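Local coordinates for hypothetical protein AGR_pAT_315 (Agrobacterium tumefaciens str. C58, PDB 1VQY) that is of unknown function but belongs to the NIPSNAP family, whose members share the ferredoxin-like fold of dimeric alpha-beta barrel proteins, at residues B[18-23]-B[28-33]. Numbering follows the deposited sequence.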
# COMPACT_ATOMS: atom_id res chain seq x y z
N ARG B 18 -4.63 16.15 6.77
CA ARG B 18 -5.53 15.56 5.79
C ARG B 18 -4.86 15.50 4.41
O ARG B 18 -4.17 16.41 4.00
CB ARG B 18 -6.82 16.36 5.73
CG ARG B 18 -7.46 16.47 7.10
CD ARG B 18 -8.63 17.40 7.11
NE ARG B 18 -9.73 16.88 6.30
CZ ARG B 18 -10.63 15.98 6.70
NH1 ARG B 18 -10.60 15.45 7.93
NH2 ARG B 18 -11.58 15.60 5.85
N ILE B 19 -5.03 14.37 3.73
CA ILE B 19 -4.23 14.01 2.56
C ILE B 19 -5.21 13.48 1.56
O ILE B 19 -5.78 12.42 1.79
CB ILE B 19 -3.16 12.92 2.90
CG1 ILE B 19 -2.25 13.41 4.03
CG2 ILE B 19 -2.29 12.59 1.70
CD1 ILE B 19 -1.50 12.29 4.73
N TYR B 20 -5.47 14.24 0.50
CA TYR B 20 -6.46 13.85 -0.49
C TYR B 20 -5.76 13.55 -1.80
O TYR B 20 -4.87 14.31 -2.19
CB TYR B 20 -7.46 14.98 -0.77
CG TYR B 20 -8.22 15.52 0.42
CD1 TYR B 20 -8.37 14.78 1.60
CD2 TYR B 20 -8.82 16.76 0.34
CE1 TYR B 20 -9.09 15.29 2.68
CE2 TYR B 20 -9.54 17.27 1.40
CZ TYR B 20 -9.66 16.52 2.57
OH TYR B 20 -10.37 17.04 3.62
N ARG B 21 -6.15 12.46 -2.46
CA ARG B 21 -5.79 12.23 -3.86
C ARG B 21 -6.91 12.76 -4.71
O ARG B 21 -8.05 12.31 -4.61
CB ARG B 21 -5.54 10.75 -4.17
CG ARG B 21 -5.44 10.39 -5.67
CD ARG B 21 -4.59 9.08 -5.96
NE ARG B 21 -5.03 7.90 -5.22
N ILE B 22 -6.58 13.74 -5.54
CA ILE B 22 -7.55 14.39 -6.44
C ILE B 22 -7.66 13.65 -7.77
O ILE B 22 -6.69 13.10 -8.28
CB ILE B 22 -7.17 15.87 -6.68
CG1 ILE B 22 -6.93 16.58 -5.34
CG2 ILE B 22 -8.24 16.59 -7.51
CD1 ILE B 22 -8.03 16.32 -4.30
N ARG B 23 -8.85 13.66 -8.34
CA ARG B 23 -9.09 13.00 -9.62
C ARG B 23 -8.30 13.69 -10.72
O ARG B 23 -8.18 14.93 -10.74
CB ARG B 23 -10.60 12.95 -9.93
CG ARG B 23 -11.35 11.96 -9.00
CD ARG B 23 -12.85 11.86 -9.30
N GLN B 28 -6.75 21.99 -10.67
CA GLN B 28 -6.99 23.43 -10.73
C GLN B 28 -8.42 23.79 -10.35
O GLN B 28 -8.67 24.87 -9.81
CB GLN B 28 -6.66 24.00 -12.11
CG GLN B 28 -5.16 23.90 -12.48
CD GLN B 28 -4.24 24.50 -11.42
OE1 GLN B 28 -4.41 25.65 -11.01
NE2 GLN B 28 -3.26 23.71 -10.96
N GLU B 29 -9.36 22.89 -10.63
CA GLU B 29 -10.76 23.09 -10.22
C GLU B 29 -10.90 22.95 -8.69
O GLU B 29 -11.52 23.78 -8.04
CB GLU B 29 -11.65 22.09 -10.95
CG GLU B 29 -13.13 22.38 -10.89
CD GLU B 29 -13.97 21.32 -11.62
OE1 GLU B 29 -13.43 20.63 -12.52
OE2 GLU B 29 -15.17 21.18 -11.28
N TYR B 30 -10.30 21.89 -8.14
CA TYR B 30 -10.22 21.70 -6.69
C TYR B 30 -9.66 22.95 -6.01
O TYR B 30 -10.27 23.50 -5.11
CB TYR B 30 -9.32 20.50 -6.32
CG TYR B 30 -9.20 20.33 -4.84
CD1 TYR B 30 -8.21 21.02 -4.11
CD2 TYR B 30 -10.07 19.50 -4.13
CE1 TYR B 30 -8.09 20.88 -2.74
CE2 TYR B 30 -9.96 19.35 -2.74
CZ TYR B 30 -8.97 20.06 -2.06
OH TYR B 30 -8.84 19.96 -0.68
N LEU B 31 -8.48 23.37 -6.46
CA LEU B 31 -7.80 24.54 -5.92
C LEU B 31 -8.60 25.82 -6.01
O LEU B 31 -8.58 26.64 -5.09
CB LEU B 31 -6.47 24.72 -6.65
CG LEU B 31 -5.38 23.74 -6.25
CD1 LEU B 31 -4.12 24.07 -7.05
CD2 LEU B 31 -5.11 23.75 -4.70
N LYS B 32 -9.30 26.00 -7.13
CA LYS B 32 -10.06 27.20 -7.40
C LYS B 32 -11.24 27.31 -6.45
O LYS B 32 -11.52 28.39 -5.92
CB LYS B 32 -10.55 27.24 -8.85
CG LYS B 32 -11.41 28.46 -9.16
CD LYS B 32 -11.97 28.47 -10.57
CE LYS B 32 -12.31 29.92 -10.96
NZ LYS B 32 -12.96 30.03 -12.29
N LEU B 33 -11.94 26.21 -6.26
CA LEU B 33 -13.01 26.17 -5.28
C LEU B 33 -12.54 26.54 -3.87
O LEU B 33 -13.20 27.31 -3.18
CB LEU B 33 -13.65 24.78 -5.25
CG LEU B 33 -14.63 24.55 -6.39
CD1 LEU B 33 -14.91 23.07 -6.52
CD2 LEU B 33 -15.90 25.35 -6.18
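Tyr-30 carries the helix side of this contact alone, reaching from helix 27-46 to Ile-22 and Tyr-20 on strand 14-22. The tight part is a CH-pi contact: Ile-22 CD1 lies over one face of the Tyr-30 ring, 4.1 Å from its centroid and 24° off the normal, displaced toward the rim at CD2 and CE2. With CG anti to the backbone N (chi1 178°), Tyr-30 extends beyond Ile-22 and crosses Tyr-20 at about a right angle. There Tyr-30 OH lies 3.4 Å from Tyr-20 CD2, near the plane of the Tyr-20 ring; no hydrogen bond joins the two segments, and the Tyr-30 hydroxyl is hydrogen-bonded to Tyr-52 OH. The Tyr-20 hydroxyl is gripped side-on by Arg-18, which donates from NE (2.8 Å to Tyr-20 OH) and from NH2, with the hydroxyl only 8° out of the guanidinium plane. On the loose side, the exposed side chains of Gln-28, Glu-29 and Lys-32 stay at least 7.3 Å from residues 18-23. The pairing thus joins the first strand and first helix of the ferredoxin-like fold, where Val-63 of neighbouring strand 62-69 touches both Ile-22 and Tyr-30, Leu-95 of helix 86-96 packs on Tyr-30, and Ile-99 of strand 99-109 adjoins Tyr-20.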